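Local coordinates for protein short chain dehydrogenase (Leptospira borgpetersenii serovar Hardjo-bovis, PDB 6UH2) that binds NAD+ in a Rossmann-type fold and, as a member of the short-chain dehydrogenase/reductase family, probably catalyses oxidation of a CH-OH group or reduction of the matching carbonyl, at residues L146-I151 / N199-G204; L94-G99 / N123-L128. One frame throughout, in Å; residues are numbered along the deposited sequence.

Interaction 1: L146-I151 / N199-G204. With NAD (nicotinamide-adenine-dinucleotide), chain D.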
ATOM      1  N   LEU B 146      11.549   6.151   0.022  1.00 13.49           N
ATOM      2  CA  LEU B 146      10.758   5.200   0.801  1.00 12.73           C
ATOM      3  C   LEU B 146      11.428   5.024   2.152  1.00 12.87           C
ATOM      4  O   LEU B 146      12.580   4.583   2.216  1.00 13.17           O
ATOM      5  CB  LEU B 146      10.623   3.847   0.090  1.00 10.16           C
ATOM      6  CG  LEU B 146       9.843   2.793   0.896  1.00 12.77           C
ATOM      7  CD1 LEU B 146       8.385   3.241   1.124  1.00 12.67           C
ATOM      8  CD2 LEU B 146       9.902   1.405   0.224  1.00 11.44           C
ATOM      9  N   ASN B 147      10.712   5.377   3.217  1.00 11.92           N
ATOM     10  CA  ASN B 147      11.207   5.265   4.582  1.00 11.25           C
ATOM     11  C   ASN B 147      10.678   3.990   5.228  1.00 16.86           C
ATOM     12  O   ASN B 147       9.755   3.341   4.725  1.00 11.09           O
ATOM     13  CB  ASN B 147      10.801   6.502   5.397  1.00 10.06           C
ATOM     14  CG  ASN B 147      11.419   7.766   4.857  1.00 13.67           C
ATOM     15  OD1 ASN B 147      12.552   7.748   4.372  1.00 14.39           O
ATOM     16  ND2 ASN B 147      10.680   8.870   4.915  1.00 11.58           N
ATOM     17  N   PHE B 148      11.275   3.627   6.360  1.00 16.94           N
ATOM     18  CA  PHE B 148      10.877   2.424   7.081  1.00 11.52           C
ATOM     19  C   PHE B 148      10.444   2.808   8.490  1.00 16.44           C
ATOM     20  O   PHE B 148      11.249   3.307   9.286  1.00 14.91           O
ATOM     21  CB  PHE B 148      11.993   1.371   7.074  1.00 10.84           C
ATOM     22  CG  PHE B 148      11.830   0.369   5.966  1.00 14.66           C
ATOM     23  CD1 PHE B 148      12.133   0.717   4.657  1.00 12.74           C
ATOM     24  CD2 PHE B 148      11.301  -0.892   6.220  1.00 13.31           C
ATOM     25  CE1 PHE B 148      11.939  -0.198   3.615  1.00 16.80           C
ATOM     26  CE2 PHE B 148      11.104  -1.799   5.192  1.00 16.76           C
ATOM     27  CZ  PHE B 148      11.423  -1.453   3.885  1.00 17.50           C
ATOM     28  N   GLY B 149       9.151   2.625   8.765  1.00 15.30           N
ATOM     29  CA  GLY B 149       8.625   2.769  10.103  1.00 12.59           C
ATOM     30  C   GLY B 149       8.645   1.437  10.820  1.00 14.82           C
ATOM     31  O   GLY B 149       9.621   0.680  10.724  1.00 15.46           O
ATOM     32  N   SER B 150       7.554   1.144  11.525  1.00 11.96           N
ATOM     33  CA  SER B 150       7.348  -0.085  12.274  1.00 13.21           C
ATOM     34  C   SER B 150       5.930  -0.063  12.815  1.00 12.03           C
ATOM     35  O   SER B 150       5.373   1.012  13.078  1.00 12.05           O
ATOM     36  CB  SER B 150       8.344  -0.221  13.441  1.00 14.56           C
ATOM     37  OG  SER B 150       7.952  -1.296  14.286  1.00 16.84           O
ATOM     38  N   ILE B 151       5.357  -1.253  13.011  1.00 13.25           N
ATOM     39  CA  ILE B 151       4.116  -1.307  13.784  1.00 16.99           C
ATOM     40  C   ILE B 151       4.269  -0.568  15.105  1.00 16.54           C
ATOM     41  O   ILE B 151       3.288  -0.055  15.655  1.00 16.08           O
ATOM     42  CB  ILE B 151       3.681  -2.764  14.030  1.00 17.53           C
ATOM     43  CG1 ILE B 151       4.827  -3.563  14.663  1.00 14.13           C
ATOM     44  CG2 ILE B 151       3.203  -3.392  12.725  1.00 22.05           C
ATOM     45  CD1 ILE B 151       4.399  -4.911  15.252  1.00 23.56           C
ATOM     46  N   ASN B 199       7.067   8.141   0.753  1.00  9.92           N
ATOM     47  CA  ASN B 199       6.148   7.245   1.446  1.00 11.57           C
ATOM     48  C   ASN B 199       6.931   6.415   2.457  1.00 13.63           C
ATOM     49  O   ASN B 199       8.160   6.495   2.549  1.00 12.82           O
ATOM     50  CB  ASN B 199       5.379   6.337   0.465  1.00 12.80           C
ATOM     51  CG  ASN B 199       4.484   7.125  -0.466  1.00 14.29           C
ATOM     52  OD1 ASN B 199       3.450   7.651  -0.049  1.00 12.73           O
ATOM     53  ND2 ASN B 199       4.874   7.211  -1.741  1.00  9.19           N
ATOM     54  N   CYS B 200       6.196   5.631   3.242  1.00 12.57           N
ATOM     55  CA  CYS B 200       6.777   4.864   4.332  1.00 12.22           C
ATOM     56  C   CYS B 200       6.147   3.479   4.360  1.00 13.41           C
ATOM     57  O   CYS B 200       4.947   3.336   4.105  1.00 13.95           O
ATOM     58  CB  CYS B 200       6.549   5.575   5.681  1.00 13.41           C
ATOM     59  SG  CYS B 200       7.474   4.888   7.062  1.00 16.92           S
ATOM     60  N   ILE B 201       6.944   2.462   4.685  1.00  9.84           N
ATOM     61  CA  ILE B 201       6.418   1.128   4.954  1.00 11.72           C
ATOM     62  C   ILE B 201       6.708   0.791   6.406  1.00 13.08           C
ATOM     63  O   ILE B 201       7.842   0.964   6.873  1.00 16.59           O
ATOM     64  CB  ILE B 201       7.003   0.060   4.010  1.00 14.45           C
ATOM     65  CG1 ILE B 201       6.312   0.151   2.652  1.00 17.57           C
ATOM     66  CG2 ILE B 201       6.774  -1.349   4.575  1.00 15.10           C
ATOM     67  CD1 ILE B 201       6.790  -0.886   1.635  1.00 18.57           C
ATOM     68  N   SER B 202       5.681   0.328   7.122  1.00 11.27           N
ATOM     69  CA  SER B 202       5.840  -0.079   8.516  1.00 12.71           C
ATOM     70  C   SER B 202       5.633  -1.586   8.624  1.00 16.64           C
ATOM     71  O   SER B 202       4.483  -2.059   8.667  1.00 12.60           O
ATOM     72  CB  SER B 202       4.862   0.671   9.424  1.00 12.10           C
ATOM     73  OG  SER B 202       5.199   2.046   9.506  1.00 15.21           O
ATOM     74  N   PRO B 203       6.701  -2.373   8.660  1.00 16.79           N
ATOM     75  CA  PRO B 203       6.548  -3.829   8.784  1.00 15.75           C
ATOM     76  C   PRO B 203       6.051  -4.225  10.165  1.00 14.28           C
ATOM     77  O   PRO B 203       6.325  -3.562  11.165  1.00 14.83           O
ATOM     78  CB  PRO B 203       7.973  -4.363   8.557  1.00 14.98           C
ATOM     79  CG  PRO B 203       8.723  -3.231   7.903  1.00 15.64           C
ATOM     80  CD  PRO B 203       8.105  -1.972   8.462  1.00 12.01           C
ATOM     81  N   GLY B 204       5.306  -5.320  10.203  1.00 15.93           N
ATOM     82  CA  GLY B 204       5.131  -6.064  11.425  1.00 12.70           C
ATOM     83  C   GLY B 204       6.394  -6.849  11.744  1.00 25.79           C
ATOM     84  O   GLY B 204       7.405  -6.785  11.043  1.00 21.22           O
TER
HETATM   85  PA  NAD D 301      18.735  -5.557  10.674  1.00 19.86           P
HETATM   86  O1A NAD D 301      19.254  -5.315  12.115  1.00 21.85           O
HETATM   87  O2A NAD D 301      18.765  -6.965  10.079  1.00 16.83           O
HETATM   88  O5B NAD D 301      19.462  -4.542   9.614  1.00 19.75           O
HETATM   89  C5B NAD D 301      19.703  -3.172   9.876  1.00 20.65           C
HETATM   90  C4B NAD D 301      20.854  -2.829   8.969  1.00 15.92           C
HETATM   91  O4B NAD D 301      21.092  -1.393   9.216  1.00 17.53           O
HETATM   92  C3B NAD D 301      22.151  -3.579   9.311  1.00 14.41           C
HETATM   93  O3B NAD D 301      22.766  -4.107   8.111  1.00 15.73           O
HETATM   94  C2B NAD D 301      23.046  -2.470   9.883  1.00 17.11           C
HETATM   95  O2B NAD D 301      24.437  -2.706   9.623  1.00 20.04           O
HETATM   96  C1B NAD D 301      22.483  -1.196   9.210  1.00 16.33           C
HETATM   97  N9A NAD D 301      22.950  -0.056   9.992  1.00 18.60           N
HETATM   98  C8A NAD D 301      23.064   0.057  11.377  1.00 18.04           C
HETATM   99  N7A NAD D 301      23.586   1.204  11.718  1.00 14.53           N
HETATM  100  C5A NAD D 301      23.851   1.867  10.520  1.00 17.88           C
HETATM  101  C6A NAD D 301      24.422   3.100  10.221  1.00 17.62           C
HETATM  102  N6A NAD D 301      24.847   3.949  11.177  1.00 18.42           N
HETATM  103  N1A NAD D 301      24.527   3.451   8.930  1.00 14.97           N
HETATM  104  C2A NAD D 301      24.111   2.622   7.970  1.00 17.63           C
HETATM  105  N3A NAD D 301      23.566   1.418   8.161  1.00 17.07           N
HETATM  106  C4A NAD D 301      23.455   1.085   9.456  1.00 14.65           C
HETATM  107  O3  NAD D 301      17.229  -4.977  10.546  1.00 20.78           O
HETATM  108  PN  NAD D 301      15.937  -5.434   9.696  1.00 21.87           P
HETATM  109  O1N NAD D 301      15.022  -6.359  10.538  1.00 29.83           O
HETATM  110  O2N NAD D 301      16.416  -5.776   8.282  1.00 20.69           O
HETATM  111  O5D NAD D 301      15.180  -3.935   9.749  1.00 20.58           O
HETATM  112  C5D NAD D 301      15.262  -3.092   8.621  1.00 20.29           C
HETATM  113  C4D NAD D 301      14.313  -1.926   8.881  1.00 17.00           C
HETATM  114  O4D NAD D 301      12.948  -2.401   9.213  1.00 21.57           O
HETATM  115  C3D NAD D 301      14.749  -1.159  10.129  1.00 12.83           C
HETATM  116  O3D NAD D 301      14.449   0.236   9.993  1.00 15.88           O
HETATM  117  C2D NAD D 301      13.850  -1.696  11.285  1.00 15.85           C
HETATM  118  O2D NAD D 301      13.631  -0.754  12.322  1.00 16.21           O
HETATM  119  C1D NAD D 301      12.545  -1.947  10.478  1.00 18.29           C
HETATM  120  N1N NAD D 301      11.656  -3.012  11.066  1.00 20.88           N
HETATM  121  C2N NAD D 301      12.120  -4.271  11.298  1.00 20.43           C
HETATM  122  C3N NAD D 301      11.271  -5.205  11.836  1.00 25.76           C
HETATM  123  C7N NAD D 301      11.790  -6.578  12.092  1.00 28.63           C
HETATM  124  O7N NAD D 301      11.094  -7.346  12.739  1.00 25.81           O
HETATM  125  N7N NAD D 301      12.998  -6.917  11.590  1.00 27.42           N
HETATM  126  C4N NAD D 301       9.946  -4.832  12.125  1.00 23.55           C
HETATM  127  C5N NAD D 301       9.513  -3.562  11.887  1.00 29.23           C
HETATM  128  C6N NAD D 301      10.399  -2.639  11.338  1.00 24.15           C
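Asn-147 and Gly-149 bond to Asn-199 and Ile-201 where two parallel strands of the Rossmann-type sheet run side by side. Strands 144-148 and 197-203 are neighbours in it. Asn-147 is held through both its backbone N and its backbone O. Its N donates to Asn-199 O at 2.9 Å, in the carbonyl plane and nearly straight at 171°. Its O takes the N-H of Ile-201. Gly-149 N then reaches Ile-201 O at 2.8 Å, with the donor above the carbonyl plane. The pairing carries on past the strand end, where Ile-151 N bonds to Pro-203 O.

The side chains form two layers. On one face CD1 of Leu-146 lies 4.0 Å from CG1 of Ile-201. On the same face the Phe-148 ring offers its edge to Pro-203, with CD2 of Phe-148 3.9 Å from CG of Pro-203 and the two side chains at about a right angle. On the other face SG of Cys-200 sits anti to its own backbone N (chi1 -169°). This turns the sulfur back over the partner strand, 3.3 Å from Gly-149 N. Helix 171-191 covers this face, and helix 231-240 packs on Leu-146 and Ile-201.

The loop ends form part of the NAD pocket. Ser-150 and the Pro-203 ring border the nicotinamide, which is also approached by the carbonyls of Gly-149, Pro-203 and Gly-204. Of these, Pro-203 O lies 3.3 Å from NAD C5N. Second-shell bonds fix the polar groups: Ser-202 OG pairs with Asn-252 OD1, and Phe-148 O receives Lys-177 NZ, which also bonds NAD. The Ser-150 hydroxyl oxygen, OG, is held by a hydrogen bond with Tyr-152 N.

Interaction 2: L94-G99 / N123-L128; sequences LINCAG and NGTFLL. With NAD (nicotinamide-adenine-dinucleotide), chain D.
A strand that ends at the cofactor packs here against the helix that follows it. Asn-96 of segment 94-99 meets Thr-125 and Leu-128 on one side of helix 111-139. No direct hydrogen bond joins the two segments. Asn-96 CB lies 3.7 Å from Thr-125 OG1. The Asn-96 side chain crosses those of Thr-125 and Leu-128 obliquely, and its OD1 comes 3.4 Å from CB of Leu-128. CG is anti to the carbonyl carbon (chi1 -75°), which carries the amide over to the helix. On its other branch ND2 lies near Thr-125 CG2, and it is anchored by a hydrogen bond to Asn-147 OD1. Two residues earlier, Leu-94 sends CD2 to within 3.6 Å of Leu-128 O.

Two waters bridge what the side chains do not. The first donates to Asn-96 O and to Thr-125 OG1, at 2.9 Å from OG1. The second lies 2.8 Å from Thr-125 OG1 and donates to Ala-98 O. OG1 also hydrogen-bonds to Asn-121 O, one helical turn back. Thr-125 thus ties the chain at Asn-96 and Ala-98 to the helix through ordered solvent.

In the Rossmann-type fold the strand and helix run nearly antiparallel, at 168°, as in a beta-alpha-beta crossover, where the helix runs back between parallel strands 93-96 and 144-148. Asn-96 is the centre of an inverse gamma turn, with a weak bond from Cys-97 N to Ile-95 O. The chain then bends along NAD. Cys-97 O accepts the ribose hydroxyl O3D at 3.0 Å, while SG of Cys-97 packs by C5D of the same sugar. Ala-98 N is held by Thr-26 OG1, and Ala-98 CB lies 3.7 Å from N3A of the adenine.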
ATOM      1  N   LEU B  94      15.456   6.335  -3.233  1.00 10.73           N
ATOM      2  CA  LEU B  94      16.161   6.273  -1.951  1.00 14.67           C
ATOM      3  C   LEU B  94      15.329   5.447  -0.979  1.00 16.18           C
ATOM      4  O   LEU B  94      14.167   5.778  -0.727  1.00 13.61           O
ATOM      5  CB  LEU B  94      16.396   7.670  -1.364  1.00 12.83           C
ATOM      6  CG  LEU B  94      16.816   7.681   0.120  1.00 11.68           C
ATOM      7  CD1 LEU B  94      18.210   7.052   0.290  1.00 15.04           C
ATOM      8  CD2 LEU B  94      16.805   9.084   0.741  1.00 12.06           C
ATOM      9  N   ILE B  95      15.916   4.388  -0.426  1.00 12.36           N
ATOM     10  CA  ILE B  95      15.241   3.554   0.566  1.00 14.02           C
ATOM     11  C   ILE B  95      15.992   3.685   1.884  1.00 12.79           C
ATOM     12  O   ILE B  95      17.119   3.192   2.021  1.00 14.27           O
ATOM     13  CB  ILE B  95      15.145   2.087   0.126  1.00 14.69           C
ATOM     14  CG1 ILE B  95      14.466   1.984  -1.244  1.00 15.07           C
ATOM     15  CG2 ILE B  95      14.377   1.262   1.174  1.00  9.37           C
ATOM     16  CD1 ILE B  95      14.147   0.576  -1.660  1.00 17.18           C
ATOM     17  N   ASN B  96      15.360   4.339   2.864  1.00 12.40           N
ATOM     18  CA  ASN B  96      15.948   4.517   4.193  1.00 15.09           C
ATOM     19  C   ASN B  96      15.597   3.298   5.044  1.00 16.48           C
ATOM     20  O   ASN B  96      14.709   3.315   5.899  1.00 15.39           O
ATOM     21  CB  ASN B  96      15.447   5.814   4.821  1.00 11.13           C
ATOM     22  CG  ASN B  96      16.097   7.042   4.214  1.00 14.99           C
ATOM     23  OD1 ASN B  96      17.320   7.160   4.205  1.00 16.40           O
ATOM     24  ND2 ASN B  96      15.279   7.958   3.685  1.00 12.81           N
ATOM     25  N   CYS B  97      16.306   2.216   4.798  1.00 14.69           N
ATOM     26  CA  CYS B  97      15.976   0.970   5.470  1.00 16.25           C
ATOM     27  C   CYS B  97      16.757   0.773   6.760  1.00 18.32           C
ATOM     28  O   CYS B  97      16.328  -0.009   7.612  1.00 19.88           O
ATOM     29  CB  CYS B  97      16.206  -0.216   4.514  1.00 14.88           C
ATOM     30  SG  CYS B  97      15.474  -1.779   5.088  1.00 18.34           S
ATOM     31  N   ALA B  98      17.866   1.484   6.944  1.00 17.55           N
ATOM     32  CA  ALA B  98      18.652   1.307   8.157  1.00 13.00           C
ATOM     33  C   ALA B  98      17.838   1.687   9.388  1.00 19.09           C
ATOM     34  O   ALA B  98      17.128   2.700   9.397  1.00 16.41           O
ATOM     35  CB  ALA B  98      19.920   2.151   8.083  1.00 14.87           C
ATOM     36  N   GLY B  99      17.945   0.856  10.425  1.00 17.45           N
ATOM     37  CA  GLY B  99      17.266   1.091  11.688  1.00 16.67           C
ATOM     38  C   GLY B  99      17.828   0.179  12.749  1.00 15.48           C
ATOM     39  O   GLY B  99      18.283  -0.931  12.455  1.00 19.12           O
ATOM     40  N   ASN B 123      18.352  10.895  12.610  1.00 15.79           N
ATOM     41  CA  ASN B 123      19.392  11.625  11.877  1.00 15.16           C
ATOM     42  C   ASN B 123      19.698  10.968  10.536  1.00 14.99           C
ATOM     43  O   ASN B 123      19.871  11.654   9.519  1.00 17.25           O
ATOM     44  CB  ASN B 123      20.686  11.728  12.697  1.00 12.58           C
ATOM     45  CG  ASN B 123      20.547  12.649  13.887  1.00 16.18           C
ATOM     46  OD1 ASN B 123      19.892  12.306  14.863  1.00 16.63           O
ATOM     47  ND2 ASN B 123      21.144  13.838  13.801  1.00 16.67           N
ATOM     48  N   GLY B 124      19.800   9.643  10.517  1.00 14.09           N
ATOM     49  CA  GLY B 124      20.163   8.964   9.285  1.00 16.03           C
ATOM     50  C   GLY B 124      19.125   9.140   8.192  1.00 17.67           C
ATOM     51  O   GLY B 124      19.468   9.397   7.037  1.00 17.51           O
ATOM     52  N   THR B 125      17.843   8.994   8.537  1.00 14.61           N
ATOM     53  CA  THR B 125      16.795   9.219   7.543  1.00 15.10           C
ATOM     54  C   THR B 125      16.765  10.682   7.121  1.00 15.63           C
ATOM     55  O   THR B 125      16.613  10.989   5.932  1.00 15.34           O
ATOM     56  CB  THR B 125      15.434   8.767   8.097  1.00 19.77           C
ATOM     57  OG1 THR B 125      15.432   7.341   8.227  1.00 17.57           O
ATOM     58  CG2 THR B 125      14.289   9.150   7.158  1.00 16.29           C
ATOM     59  N   PHE B 126      16.941  11.597   8.082  1.00 15.90           N
ATOM     60  CA  PHE B 126      16.989  13.024   7.772  1.00 16.83           C
ATOM     61  C   PHE B 126      18.152  13.351   6.844  1.00 14.64           C
ATOM     62  O   PHE B 126      17.992  14.069   5.848  1.00 16.84           O
ATOM     63  CB  PHE B 126      17.115  13.838   9.060  1.00 15.91           C
ATOM     64  CG  PHE B 126      17.813  15.156   8.865  1.00 17.99           C
ATOM     65  CD1 PHE B 126      17.177  16.199   8.208  1.00 14.33           C
ATOM     66  CD2 PHE B 126      19.101  15.351   9.342  1.00 16.12           C
ATOM     67  CE1 PHE B 126      17.827  17.418   8.026  1.00 21.56           C
ATOM     68  CE2 PHE B 126      19.756  16.559   9.171  1.00 15.57           C
ATOM     69  CZ  PHE B 126      19.125  17.593   8.510  1.00 19.04           C
ATOM     70  N   LEU B 127      19.339  12.853   7.177  1.00 15.13           N
ATOM     71  CA  LEU B 127      20.550  13.223   6.449  1.00 19.81           C
ATOM     72  C   LEU B 127      20.520  12.691   5.020  1.00 15.81           C
ATOM     73  O   LEU B 127      20.809  13.426   4.063  1.00 16.72           O
ATOM     74  CB  LEU B 127      21.769  12.700   7.208  1.00 22.75           C
ATOM     75  CG  LEU B 127      23.151  13.230   6.863  1.00 29.35           C
ATOM     76  CD1 LEU B 127      23.245  14.693   7.234  1.00 24.36           C
ATOM     77  CD2 LEU B 127      24.200  12.419   7.611  1.00 34.56           C
ATOM     78  N   LEU B 128      20.179  11.411   4.854  1.00 14.54           N
ATOM     79  CA  LEU B 128      20.116  10.843   3.510  1.00 15.11           C
ATOM     80  C   LEU B 128      19.003  11.495   2.703  1.00 13.64           C
ATOM     81  O   LEU B 128      19.160  11.729   1.501  1.00 17.38           O
ATOM     82  CB  LEU B 128      19.925   9.320   3.571  1.00 11.46           C
ATOM     83  CG  LEU B 128      21.194   8.458   3.676  1.00 15.78           C
ATOM     84  CD1 LEU B 128      21.947   8.431   2.349  1.00 21.27           C
ATOM     85  CD2 LEU B 128      22.117   8.971   4.784  1.00 16.52           C
TER
HETATM   86  PA  NAD D 301      18.735  -5.557  10.674  1.00 19.86           P
HETATM   87  O1A NAD D 301      19.254  -5.315  12.115  1.00 21.85           O
HETATM   88  O2A NAD D 301      18.765  -6.965  10.079  1.00 16.83           O
HETATM   89  O5B NAD D 301      19.462  -4.542   9.614  1.00 19.75           O
HETATM   90  C5B NAD D 301      19.703  -3.172   9.876  1.00 20.65           C
HETATM   91  C4B NAD D 301      20.854  -2.829   8.969  1.00 15.92           C
HETATM   92  O4B NAD D 301      21.092  -1.393   9.216  1.00 17.53           O
HETATM   93  C3B NAD D 301      22.151  -3.579   9.311  1.00 14.41           C
HETATM   94  O3B NAD D 301      22.766  -4.107   8.111  1.00 15.73           O
HETATM   95  C2B NAD D 301      23.046  -2.470   9.883  1.00 17.11           C
HETATM   96  O2B NAD D 301      24.437  -2.706   9.623  1.00 20.04           O
HETATM   97  C1B NAD D 301      22.483  -1.196   9.210  1.00 16.33           C
HETATM   98  N9A NAD D 301      22.950  -0.056   9.992  1.00 18.60           N
HETATM   99  C8A NAD D 301      23.064   0.057  11.377  1.00 18.04           C
HETATM  100  N7A NAD D 301      23.586   1.204  11.718  1.00 14.53           N
HETATM  101  C5A NAD D 301      23.851   1.867  10.520  1.00 17.88           C
HETATM  102  C6A NAD D 301      24.422   3.100  10.221  1.00 17.62           C
HETATM  103  N6A NAD D 301      24.847   3.949  11.177  1.00 18.42           N
HETATM  104  N1A NAD D 301      24.527   3.451   8.930  1.00 14.97           N
HETATM  105  C2A NAD D 301      24.111   2.622   7.970  1.00 17.63           C
HETATM  106  N3A NAD D 301      23.566   1.418   8.161  1.00 17.07           N
HETATM  107  C4A NAD D 301      23.455   1.085   9.456  1.00 14.65           C
HETATM  108  O3  NAD D 301      17.229  -4.977  10.546  1.00 20.78           O
HETATM  109  PN  NAD D 301      15.937  -5.434   9.696  1.00 21.87           P
HETATM  110  O1N NAD D 301      15.022  -6.359  10.538  1.00 29.83           O
HETATM  111  O2N NAD D 301      16.416  -5.776   8.282  1.00 20.69           O
HETATM  112  O5D NAD D 301      15.180  -3.935   9.749  1.00 20.58           O
HETATM  113  C5D NAD D 301      15.262  -3.092   8.621  1.00 20.29           C
HETATM  114  C4D NAD D 301      14.313  -1.926   8.881  1.00 17.00           C
HETATM  115  O4D NAD D 301      12.948  -2.401   9.213  1.00 21.57           O
HETATM  116  C3D NAD D 301      14.749  -1.159  10.129  1.00 12.83           C
HETATM  117  O3D NAD D 301      14.449   0.236   9.993  1.00 15.88           O
HETATM  118  C2D NAD D 301      13.850  -1.696  11.285  1.00 15.85           C
HETATM  119  O2D NAD D 301      13.631  -0.754  12.322  1.00 16.21           O
HETATM  120  C1D NAD D 301      12.545  -1.947  10.478  1.00 18.29           C
HETATM  121  N1N NAD D 301      11.656  -3.012  11.066  1.00 20.88           N
HETATM  122  C2N NAD D 301      12.120  -4.271  11.298  1.00 20.43           C
HETATM  123  C3N NAD D 301      11.271  -5.205  11.836  1.00 25.76           C
HETATM  124  C7N NAD D 301      11.790  -6.578  12.092  1.00 28.63           C
HETATM  125  O7N NAD D 301      11.094  -7.346  12.739  1.00 25.81           O
HETATM  126  N7N NAD D 301      12.998  -6.917  11.590  1.00 27.42           N
HETATM  127  C4N NAD D 301       9.946  -4.832  12.125  1.00 23.55           C
HETATM  128  C5N NAD D 301       9.513  -3.562  11.887  1.00 29.23           C
HETATM  129  C6N NAD D 301      10.399  -2.639  11.338  1.00 24.15           C
HETATM  130  O   HOH W   1      13.569   5.137   7.783  1.00 18.51           O
HETATM  131  O   HOH W   2      17.548   5.579   8.909  1.00 16.81           O

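Both interactions are buried, and both reach one parallel sheet in which strands 93-96 and 144-148 are neighbours. Interaction 1 joins strand to strand, so backbone hydrogen bonds carry it, and it buries 548 Å². Interaction 2 joins strand to helix. It buries 202 Å² and relies on side-chain packing and two bridging waters. The two touch directly: Leu-146 N lies 2.7 Å from Leu-94 O, a probable hydrogen bond, and CB of Phe-148 packs on Asn-96 O. Each also ends at NAD, but at different parts of it. Residues 146-151 and 199-204 border the nicotinamide, whereas 94-99 follows the nicotinamide ribose and reaches the adenine.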